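Local coordinates for protein signal recognition particle receptor FtsY (Sulfolobus acidocaldarius, PDB 5L3W) that serves as the archaeal signal recognition particle receptor, joining an SRP54-type helical bundle to a P-loop domain that holds guanosine-5'-diphosphate, at residues 23-28 with 69-74; 144-149 with 167-172; 89-94 with 271-276; 35-40 with 56-61. All coordinates share one frame; numbering follows the deposited sequence.

Contact 1 (23-28 with 69-74); sequences LKYKTI and KVSRRE. With SO4 (sulfate ion), chain C.
K26 and V70 form a hydrogen-bonded antiparallel pair: the N of K26 reaches the O of V70 at 2.7 Å, and the N of V70 returns to the O of K26 at 2.9 Å. The next pair, T27 with K69, is non-hydrogen-bonded, and its CA atoms come within 4.2 Å; a further backbone bond joins I28 to K68. Beside this ribbon the Y25 ring lies over S71 in a CH-pi contact. The S71 CB sits 3.8 Å from the ring centroid and only 6° off the ring normal, while the carbonyl of K69 meets the ring edge. S71 OG is turned between its own backbone N and carbonyl carbon (chi1 68°), on the same side of the ring as its CB. Y25 OH and S71 OG are both hydrogen-bonded to the carboxylate of E75, each to a different oxygen, so one carboxylate holds both partners of the CH-pi contact. Alongside, K24 NZ stands 4.0 Å from NH1 of R72, the N-cap residue of helix 73-93, as like charges; a weak, long ion pair of R72 with E75 may ease this. On the face that carries V70, its CG2 lies 4.0 Å from I28 CG1, and V70 also leans on V76 and I79. Along the outer edge of strand 26-27, T27 binds a sulfate ion, probably from the crystallisation liquor, through its N and, from OG1 to sulfate O1, at 2.8 Å. The whole is a minimal two-stranded antiparallel ribbon, tying together the ends of the helical hairpin 34-66 in the SRP54-type helical bundle.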
# COMPACT_ATOMS: atom_id res chain seq x y z
N LEU A 23 2.73 -40.73 16.82
CA LEU A 23 4.11 -41.15 17.07
C LEU A 23 5.07 -40.69 15.98
O LEU A 23 6.27 -40.59 16.23
CB LEU A 23 4.21 -42.66 17.21
CG LEU A 23 3.79 -43.23 18.56
CD1 LEU A 23 3.91 -44.74 18.53
CD2 LEU A 23 4.63 -42.63 19.67
N LYS A 24 4.56 -40.43 14.78
CA LYS A 24 5.43 -39.95 13.72
C LYS A 24 5.74 -38.46 13.83
O LYS A 24 6.61 -37.97 13.11
CB LYS A 24 4.82 -40.31 12.37
CG LYS A 24 3.49 -39.66 12.10
CD LYS A 24 2.96 -40.06 10.71
CE LYS A 24 1.73 -39.24 10.35
NZ LYS A 24 1.36 -39.42 8.94
N TYR A 25 5.09 -37.75 14.76
CA TYR A 25 5.23 -36.30 14.90
C TYR A 25 6.47 -36.01 15.74
O TYR A 25 6.56 -36.38 16.91
CB TYR A 25 3.96 -35.70 15.50
CG TYR A 25 2.94 -35.45 14.40
CD1 TYR A 25 2.16 -36.47 13.91
CD2 TYR A 25 2.86 -34.21 13.78
CE1 TYR A 25 1.28 -36.27 12.85
CE2 TYR A 25 1.99 -34.00 12.73
CZ TYR A 25 1.21 -35.03 12.27
OH TYR A 25 0.34 -34.83 11.21
N LYS A 26 7.47 -35.37 15.11
CA LYS A 26 8.70 -35.02 15.81
C LYS A 26 8.70 -33.53 16.10
O LYS A 26 8.19 -32.74 15.30
CB LYS A 26 9.92 -35.42 14.98
CG LYS A 26 9.87 -36.88 14.50
CD LYS A 26 10.34 -37.82 15.61
CE LYS A 26 9.32 -38.89 15.98
NZ LYS A 26 9.14 -39.87 14.88
N THR A 27 9.20 -33.17 17.28
CA THR A 27 9.33 -31.77 17.67
C THR A 27 10.54 -31.16 16.98
O THR A 27 11.59 -31.80 16.85
CB THR A 27 9.46 -31.64 19.19
OG1 THR A 27 8.45 -32.44 19.82
CG2 THR A 27 9.25 -30.17 19.65
N ILE A 28 10.40 -29.92 16.51
CA ILE A 28 11.49 -29.28 15.78
C ILE A 28 12.48 -28.69 16.78
O ILE A 28 12.08 -27.95 17.69
CB ILE A 28 10.96 -28.20 14.83
CG1 ILE A 28 10.08 -28.80 13.73
CG2 ILE A 28 12.15 -27.38 14.24
CD1 ILE A 28 9.54 -27.77 12.70
N LYS A 69 5.55 -29.57 16.13
CA LYS A 69 5.61 -30.98 15.81
C LYS A 69 5.22 -31.18 14.35
O LYS A 69 4.19 -30.66 13.90
CB LYS A 69 4.69 -31.76 16.75
CG LYS A 69 5.06 -31.57 18.20
CD LYS A 69 4.71 -32.78 19.06
CE LYS A 69 4.76 -32.42 20.54
NZ LYS A 69 3.81 -33.22 21.35
N VAL A 70 6.04 -31.92 13.61
CA VAL A 70 5.77 -32.17 12.21
C VAL A 70 6.10 -33.63 11.92
O VAL A 70 6.83 -34.29 12.67
CB VAL A 70 6.58 -31.25 11.27
CG1 VAL A 70 6.17 -29.78 11.47
CG2 VAL A 70 8.08 -31.43 11.52
N SER A 71 5.56 -34.13 10.81
CA SER A 71 5.77 -35.51 10.43
C SER A 71 6.14 -35.66 8.96
O SER A 71 6.29 -36.79 8.50
CB SER A 71 4.51 -36.34 10.70
OG SER A 71 3.47 -35.93 9.84
N ARG A 72 6.26 -34.57 8.21
CA ARG A 72 6.54 -34.63 6.79
C ARG A 72 6.84 -33.22 6.30
O ARG A 72 6.49 -32.24 6.95
CB ARG A 72 5.39 -35.27 5.99
CG ARG A 72 4.11 -34.40 5.97
CD ARG A 72 3.04 -35.05 5.09
NE ARG A 72 1.73 -34.45 5.30
CZ ARG A 72 0.84 -34.91 6.18
NH1 ARG A 72 1.14 -35.96 6.93
NH2 ARG A 72 -0.35 -34.32 6.33
N ARG A 73 7.48 -33.13 5.13
CA ARG A 73 8.00 -31.85 4.66
C ARG A 73 6.89 -30.84 4.40
O ARG A 73 7.12 -29.64 4.52
CB ARG A 73 8.83 -32.05 3.38
CG ARG A 73 8.00 -32.37 2.16
CD ARG A 73 8.87 -32.47 0.92
NE ARG A 73 10.01 -33.33 1.21
CZ ARG A 73 10.06 -34.64 0.99
NH1 ARG A 73 9.02 -35.26 0.44
NH2 ARG A 73 11.14 -35.31 1.32
N GLU A 74 5.69 -31.33 4.04
CA GLU A 74 4.57 -30.45 3.72
C GLU A 74 4.08 -29.71 4.94
O GLU A 74 3.70 -28.54 4.84
CB GLU A 74 3.43 -31.25 3.09
CG GLU A 74 3.77 -31.83 1.68
CD GLU A 74 4.26 -33.28 1.69
OE1 GLU A 74 4.74 -33.78 2.73
OE2 GLU A 74 4.14 -33.95 0.63
S SO4 C . 9.42 -36.02 20.00
O1 SO4 C . 9.08 -34.95 20.92
O2 SO4 C . 8.18 -36.60 19.49
O3 SO4 C . 10.18 -37.06 20.69
O4 SO4 C . 10.23 -35.50 18.90

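Contact 2 (144-149 with 167-172); sequences IAASDT and VQLIRG
L169 lays one methyl across two residues of the neighbouring strand, I144 and A146, in a beta-alpha-beta crossover of the P-loop fold: strand 142-146, helix 152-164, strand 168-170. The two strands run parallel, their short axes 4.8 Å apart at closest and turned by 30°. The L169 CG stands opposite its backbone N (chi1 172°), and the next bond swings CD1 back toward the partner strand. That methyl comes 4.0 Å from I144 CB and equally 4.0 Å from A146 CB, bridging two side chains on the face that helix 152-164 covers. The isoleucine and leucine cross obliquely rather than lying side by side: CB and CG2 of I144 face L169, and its CG1 branch runs toward V167, with I144 CG1 4.2 Å from V167 CG1. Over this face L158 and Q155 touch A146, and A162 touches L169. The reverse face is carried by A145 and I170, and there both side chains rest on A185 of helix 178-191. A145 also bonds through its backbone to L198 and D200 of strand 196-200, so strand 142-146 is held on both edges, whereas 168-170 is the outermost strand at this end of the sheet. Three backbone bonds join the strands: I144 N to Q168 O at 3.0 Å, I170 N to I144 O at 2.8 Å and, straightest of the three, A146 N to I170 O at 2.9 Å with an N-H...O angle of 178°.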
# COMPACT_ATOMS: atom_id res chain seq x y z
N ILE A 144 -13.09 14.34 -8.33
CA ILE A 144 -11.69 14.69 -8.17
C ILE A 144 -11.58 16.21 -8.06
O ILE A 144 -12.22 16.94 -8.82
CB ILE A 144 -10.85 14.19 -9.36
CG1 ILE A 144 -11.13 12.71 -9.62
CG2 ILE A 144 -9.37 14.44 -9.11
CD1 ILE A 144 -10.48 12.18 -10.90
N ALA A 145 -10.78 16.67 -7.11
CA ALA A 145 -10.44 18.09 -7.01
C ALA A 145 -9.00 18.27 -7.45
O ALA A 145 -8.08 17.73 -6.83
CB ALA A 145 -10.63 18.61 -5.59
N ALA A 146 -8.79 19.02 -8.53
CA ALA A 146 -7.44 19.21 -9.05
C ALA A 146 -6.81 20.40 -8.33
O ALA A 146 -6.97 21.54 -8.74
CB ALA A 146 -7.48 19.42 -10.56
N SER A 147 -6.09 20.14 -7.24
CA SER A 147 -5.53 21.22 -6.44
C SER A 147 -4.04 21.43 -6.67
O SER A 147 -3.43 22.25 -5.97
CB SER A 147 -5.79 20.99 -4.96
OG SER A 147 -7.18 21.01 -4.70
N ASP A 148 -3.44 20.71 -7.63
CA ASP A 148 -2.12 21.06 -8.16
C ASP A 148 -2.31 22.09 -9.28
O ASP A 148 -2.12 21.83 -10.47
CB ASP A 148 -1.40 19.81 -8.65
CG ASP A 148 0.06 20.07 -9.01
OD1 ASP A 148 0.48 21.24 -9.09
OD2 ASP A 148 0.79 19.07 -9.22
N THR A 149 -2.71 23.30 -8.86
CA THR A 149 -3.25 24.30 -9.76
C THR A 149 -2.18 25.04 -10.57
O THR A 149 -2.53 25.82 -11.47
CB THR A 149 -4.09 25.33 -8.98
OG1 THR A 149 -3.23 26.16 -8.18
CG2 THR A 149 -5.09 24.62 -8.07
N VAL A 167 -16.40 10.69 -14.54
CA VAL A 167 -16.39 11.24 -13.19
C VAL A 167 -16.15 12.74 -13.30
O VAL A 167 -15.51 13.21 -14.25
CB VAL A 167 -15.31 10.53 -12.32
CG1 VAL A 167 -14.86 11.41 -11.17
CG2 VAL A 167 -15.84 9.22 -11.79
N GLN A 168 -16.71 13.50 -12.36
CA GLN A 168 -16.58 14.95 -12.37
C GLN A 168 -15.22 15.38 -11.84
O GLN A 168 -14.77 14.93 -10.78
CB GLN A 168 -17.69 15.59 -11.54
CG GLN A 168 -17.56 17.11 -11.43
CD GLN A 168 -18.19 17.85 -12.59
OE1 GLN A 168 -19.38 17.69 -12.87
NE2 GLN A 168 -17.40 18.66 -13.29
N LEU A 169 -14.58 16.28 -12.58
CA LEU A 169 -13.34 16.92 -12.18
C LEU A 169 -13.65 18.37 -11.84
O LEU A 169 -14.13 19.12 -12.69
CB LEU A 169 -12.32 16.84 -13.31
CG LEU A 169 -11.01 17.62 -13.15
CD1 LEU A 169 -10.11 16.89 -12.19
CD2 LEU A 169 -10.32 17.83 -14.50
N ILE A 170 -13.39 18.76 -10.60
CA ILE A 170 -13.47 20.17 -10.21
C ILE A 170 -12.08 20.78 -10.36
O ILE A 170 -11.09 20.24 -9.87
CB ILE A 170 -13.99 20.32 -8.77
CG1 ILE A 170 -15.41 19.76 -8.65
CG2 ILE A 170 -13.97 21.79 -8.36
CD1 ILE A 170 -16.44 20.47 -9.54
N ARG A 171 -12.01 21.90 -11.06
CA ARG A 171 -10.75 22.56 -11.30
C ARG A 171 -11.00 24.05 -11.34
O ARG A 171 -12.13 24.51 -11.57
CB ARG A 171 -10.10 22.10 -12.61
CG ARG A 171 -10.96 22.35 -13.84
CD ARG A 171 -10.22 21.98 -15.11
NE ARG A 171 -9.04 22.81 -15.31
CZ ARG A 171 -8.13 22.61 -16.26
NH1 ARG A 171 -8.27 21.60 -17.11
NH2 ARG A 171 -7.09 23.41 -16.36
N GLY A 172 -9.95 24.82 -11.08
CA GLY A 172 -10.00 26.26 -11.16
C GLY A 172 -9.14 26.76 -12.30
O GLY A 172 -8.53 25.99 -13.04

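Contact 3 (89-94 with 271-276); sequences TEILTK and SLAYEL
K94 sends its ammonium group into a cluster of main-chain oxygens at the ends of two helices. Across the contact NZ binds A273 O at 2.9 Å and L276 O at 3.0 Å, in each case from above the carbonyl plane and off the lone pairs; within its own segment it binds I91 O at 2.6 Å, from a position much nearer that carbonyl's plane. A water accepts a weak bond from NZ and donates one to Y274 O at 2.6 Å. K94 leaves the helix with positive phi (55°), and its chain bends at chi2, bringing NZ back over the last turn. Outward from this polar centre the helices pack. Segments 89-93 and 271-275 approach to 8.0 Å between axes and cross at 66°, a close spacing consistent with the small side chain of A273, which points at the partner. L92 CD2 touches A273 CB at 3.6 Å, and I91 CG2 lies 4.2 Å from the same methyl carbon. I91 CD1 presses obliquely on the Y274 ring, 3.4 Å from its CD1, while CG2 of I91 rests on the Y274 backbone. Farther out, L92 packs on F295 and F300, and L276 on L240 and A243. The join is between the long helix 73-93 and helix 267-275 of the P-loop domain. K94 gathers three carbonyl oxygens at the C-terminal ends of these two helices, and its positive charge probably complements the negative ends of their dipoles at this junction.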
# COMPACT_ATOMS: atom_id res chain seq x y z
N THR A 89 3.17 -9.30 6.08
CA THR A 89 2.04 -8.47 6.49
C THR A 89 2.46 -7.43 7.51
O THR A 89 2.06 -6.26 7.44
CB THR A 89 0.92 -9.35 7.06
OG1 THR A 89 0.39 -10.19 6.03
CG2 THR A 89 -0.21 -8.47 7.65
N GLU A 90 3.27 -7.84 8.49
CA GLU A 90 3.78 -6.90 9.47
C GLU A 90 4.68 -5.84 8.83
O GLU A 90 4.60 -4.65 9.17
CB GLU A 90 4.52 -7.67 10.56
CG GLU A 90 5.14 -6.79 11.62
CD GLU A 90 5.84 -7.61 12.68
OE1 GLU A 90 6.24 -8.77 12.36
OE2 GLU A 90 5.99 -7.12 13.83
N ILE A 91 5.53 -6.25 7.88
CA ILE A 91 6.42 -5.31 7.18
C ILE A 91 5.60 -4.24 6.46
O ILE A 91 5.87 -3.04 6.58
CB ILE A 91 7.31 -6.06 6.18
CG1 ILE A 91 8.14 -7.16 6.84
CG2 ILE A 91 8.26 -5.11 5.45
CD1 ILE A 91 9.00 -6.63 7.87
N LEU A 92 4.59 -4.65 5.70
CA LEU A 92 3.91 -3.73 4.79
C LEU A 92 2.84 -2.90 5.47
O LEU A 92 2.73 -1.70 5.19
CB LEU A 92 3.27 -4.52 3.65
CG LEU A 92 4.33 -5.13 2.73
CD1 LEU A 92 3.69 -6.34 2.13
CD2 LEU A 92 4.71 -4.13 1.67
N THR A 93 2.00 -3.51 6.30
CA THR A 93 0.83 -2.84 6.86
C THR A 93 1.01 -2.43 8.31
O THR A 93 0.14 -1.73 8.84
CB THR A 93 -0.40 -3.75 6.78
OG1 THR A 93 -0.30 -4.74 7.81
CG2 THR A 93 -0.47 -4.44 5.45
N LYS A 94 2.07 -2.87 8.98
CA LYS A 94 2.23 -2.67 10.42
C LYS A 94 1.03 -3.23 11.20
O LYS A 94 0.69 -2.73 12.28
CB LYS A 94 2.44 -1.19 10.79
CG LYS A 94 3.19 -0.36 9.76
CD LYS A 94 4.51 -0.98 9.35
CE LYS A 94 5.24 -0.07 8.41
NZ LYS A 94 6.38 -0.78 7.79
N SER A 271 11.76 -4.26 0.97
CA SER A 271 12.81 -3.63 1.77
C SER A 271 12.51 -2.16 2.02
O SER A 271 12.81 -1.64 3.09
CB SER A 271 14.16 -3.76 1.07
OG SER A 271 14.54 -5.10 0.92
N LEU A 272 11.93 -1.47 1.04
CA LEU A 272 11.48 -0.10 1.24
C LEU A 272 10.44 -0.02 2.35
O LEU A 272 10.53 0.82 3.25
CB LEU A 272 10.92 0.46 -0.06
CG LEU A 272 10.35 1.88 0.05
CD1 LEU A 272 11.52 2.84 0.24
CD2 LEU A 272 9.55 2.22 -1.19
N ALA A 273 9.43 -0.89 2.28
CA ALA A 273 8.33 -0.85 3.24
C ALA A 273 8.80 -1.04 4.67
O ALA A 273 8.23 -0.44 5.60
CB ALA A 273 7.29 -1.93 2.91
N TYR A 274 9.84 -1.85 4.88
CA TYR A 274 10.33 -2.08 6.23
C TYR A 274 10.73 -0.77 6.90
O TYR A 274 10.57 -0.62 8.12
CB TYR A 274 11.52 -3.03 6.21
CG TYR A 274 12.04 -3.44 7.57
CD1 TYR A 274 11.23 -4.14 8.46
CD2 TYR A 274 13.34 -3.16 7.96
CE1 TYR A 274 11.70 -4.55 9.71
CE2 TYR A 274 13.82 -3.57 9.19
CZ TYR A 274 13.00 -4.27 10.06
OH TYR A 274 13.47 -4.67 11.29
N GLU A 275 11.29 0.16 6.14
CA GLU A 275 11.76 1.42 6.70
C GLU A 275 10.67 2.48 6.75
O GLU A 275 10.85 3.49 7.43
CB GLU A 275 12.96 1.95 5.90
CG GLU A 275 13.88 0.85 5.41
CD GLU A 275 15.34 1.22 5.56
OE1 GLU A 275 15.63 2.18 6.29
OE2 GLU A 275 16.19 0.55 4.93
N LEU A 276 9.56 2.27 6.04
CA LEU A 276 8.40 3.13 6.19
C LEU A 276 7.77 2.93 7.57
O LEU A 276 7.79 1.84 8.14
CB LEU A 276 7.36 2.85 5.09
CG LEU A 276 7.93 3.15 3.70
CD1 LEU A 276 6.98 2.77 2.55
CD2 LEU A 276 8.34 4.62 3.61
O HOH W 1 8.86 -1.76 9.76

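Contact 4 (35-40 with 56-61); sequences DVIEEL and KILEDL
No aromatic ring takes part where I37 and L40 meet L58 and L61, and the flat group touched across the interface is a peptide: the carbonyl oxygen of I37 lies 3.7 Å from the L58 methyl CD2. The other flat group of note, the carboxylate of D60, lies off the interface. K56 NZ reaches it on the syn lone pair of OD2, in a salt bridge of 2.8 Å one helical turn back, and also pairs with E90; S87 OG binds the same D60 oxygen. The contact proper is aliphatic. I37 and L58 slide past each other in opposite directions, with I37 CD1 at 4.1 Å from L58 CD2 and at 4.3 Å from L61 CB. L58 CD2 sits among I37 CD1, the I37 carbonyl and L40 CB, the last at 3.8 Å. These residues belong to helices 34-46 and 51-66, consecutive members of the SRP54-type helical bundle that form an antiparallel hairpin; their short axes make an angle of 154° and come no nearer than 10.6 Å. That spacing is wide enough for full-length leucine and isoleucine chains to meet between the helices, rather than one backbone resting against the other. L61 and I57 lean also on helix 73-93, through T83 and L84 respectively, and L58 also touches R41, the residue after L40 on the partner helix. L40 and L61 meet differently from the first pair. Each has CG set beside its backbone N (chi1 -71° and -83°), and the chains then cross at about a right angle, the two CD1 methyls touching tightly at 3.4 Å.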
# COMPACT_ATOMS: atom_id res chain seq x y z
N ASP A 35 20.47 -25.66 8.31
CA ASP A 35 20.71 -25.68 6.87
C ASP A 35 19.62 -24.94 6.11
O ASP A 35 19.92 -24.14 5.21
CB ASP A 35 20.82 -27.12 6.37
CG ASP A 35 22.01 -27.85 6.96
OD1 ASP A 35 23.11 -27.26 7.01
OD2 ASP A 35 21.84 -29.01 7.39
N VAL A 36 18.35 -25.16 6.46
CA VAL A 36 17.28 -24.53 5.69
C VAL A 36 17.27 -23.01 5.91
O VAL A 36 16.95 -22.25 4.99
CB VAL A 36 15.91 -25.18 6.01
CG1 VAL A 36 15.37 -24.73 7.38
CG2 VAL A 36 14.91 -24.88 4.90
N ILE A 37 17.66 -22.56 7.11
CA ILE A 37 17.72 -21.12 7.37
C ILE A 37 18.76 -20.46 6.46
O ILE A 37 18.54 -19.37 5.92
CB ILE A 37 18.01 -20.86 8.86
CG1 ILE A 37 16.77 -21.10 9.73
CG2 ILE A 37 18.63 -19.45 9.08
CD1 ILE A 37 15.51 -20.36 9.30
N GLU A 38 19.90 -21.13 6.24
CA GLU A 38 20.93 -20.59 5.36
C GLU A 38 20.49 -20.60 3.89
O GLU A 38 20.83 -19.68 3.13
CB GLU A 38 22.24 -21.37 5.54
CG GLU A 38 22.83 -21.20 6.93
CD GLU A 38 23.08 -19.73 7.29
OE1 GLU A 38 23.68 -19.00 6.46
OE2 GLU A 38 22.66 -19.30 8.40
N GLU A 39 19.77 -21.63 3.45
CA GLU A 39 19.21 -21.64 2.10
C GLU A 39 18.16 -20.54 1.91
O GLU A 39 18.13 -19.88 0.87
CB GLU A 39 18.56 -22.98 1.76
CG GLU A 39 19.43 -24.22 1.73
CD GLU A 39 18.59 -25.46 1.36
OE1 GLU A 39 18.41 -25.73 0.15
OE2 GLU A 39 18.08 -26.15 2.28
N LEU A 40 17.26 -20.37 2.87
CA LEU A 40 16.31 -19.27 2.79
C LEU A 40 17.03 -17.93 2.73
O LEU A 40 16.67 -17.06 1.92
CB LEU A 40 15.35 -19.30 3.99
CG LEU A 40 14.34 -20.45 3.95
CD1 LEU A 40 13.59 -20.53 5.27
CD2 LEU A 40 13.36 -20.29 2.79
N LYS A 56 15.02 -10.21 10.04
CA LYS A 56 13.70 -10.30 10.66
C LYS A 56 12.96 -11.55 10.19
O LYS A 56 12.40 -12.28 11.00
CB LYS A 56 12.87 -9.06 10.33
CG LYS A 56 11.57 -9.00 11.09
CD LYS A 56 10.37 -8.94 10.17
CE LYS A 56 9.18 -8.31 10.90
NZ LYS A 56 8.78 -9.03 12.15
N ILE A 57 12.97 -11.81 8.88
CA ILE A 57 12.16 -12.89 8.36
C ILE A 57 12.65 -14.24 8.87
O ILE A 57 11.85 -15.13 9.19
CB ILE A 57 12.16 -12.83 6.82
CG1 ILE A 57 11.09 -11.85 6.34
CG2 ILE A 57 11.96 -14.23 6.23
CD1 ILE A 57 10.90 -11.89 4.84
N LEU A 58 13.97 -14.42 8.97
CA LEU A 58 14.53 -15.68 9.42
C LEU A 58 14.33 -15.88 10.92
O LEU A 58 14.08 -17.00 11.38
CB LEU A 58 16.01 -15.73 9.09
CG LEU A 58 16.34 -15.73 7.61
CD1 LEU A 58 17.85 -15.57 7.45
CD2 LEU A 58 15.81 -17.02 6.95
N GLU A 59 14.43 -14.79 11.69
CA GLU A 59 14.16 -14.86 13.12
C GLU A 59 12.71 -15.24 13.39
O GLU A 59 12.42 -16.09 14.23
CB GLU A 59 14.52 -13.52 13.78
CG GLU A 59 15.00 -13.64 15.22
CD GLU A 59 16.16 -14.62 15.40
OE1 GLU A 59 17.00 -14.75 14.48
OE2 GLU A 59 16.23 -15.28 16.47
N ASP A 60 11.78 -14.62 12.65
CA ASP A 60 10.37 -15.01 12.77
C ASP A 60 10.15 -16.47 12.38
O ASP A 60 9.27 -17.13 12.94
CB ASP A 60 9.49 -14.10 11.92
CG ASP A 60 9.54 -12.66 12.38
OD1 ASP A 60 10.11 -12.41 13.46
OD2 ASP A 60 9.00 -11.78 11.67
N LEU A 61 10.95 -16.98 11.45
CA LEU A 61 10.84 -18.38 11.06
C LEU A 61 11.34 -19.31 12.17
O LEU A 61 10.70 -20.32 12.46
CB LEU A 61 11.61 -18.64 9.77
CG LEU A 61 10.81 -18.30 8.52
CD1 LEU A 61 11.66 -18.56 7.28
CD2 LEU A 61 9.52 -19.08 8.47

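Overall arrangement
Contacts 1 and 4 belong to the helical bundle: the ribbon of contact 1 brackets the hairpin of contact 4 in sequence, and their centres are 19 Å apart. Contact 3 shares helix 73-93 with contact 1, although about 32 Å separates their centres. It meets contact 4 directly, where E90 OE1 forms a salt bridge with K56 NZ at 2.6 Å and I91 CD1 packs on K56 CE at 3.5 Å, so the hairpin is tied to the domain junction. Contact 2 lies across the chain's centre from contact 1, about 60 Å away between centres. Neither contact 2 nor contact 3 touches the nucleotide: the I144 side chain is about 11 Å and the L92 side chain about 14 Å from guanosine-5'-diphosphate.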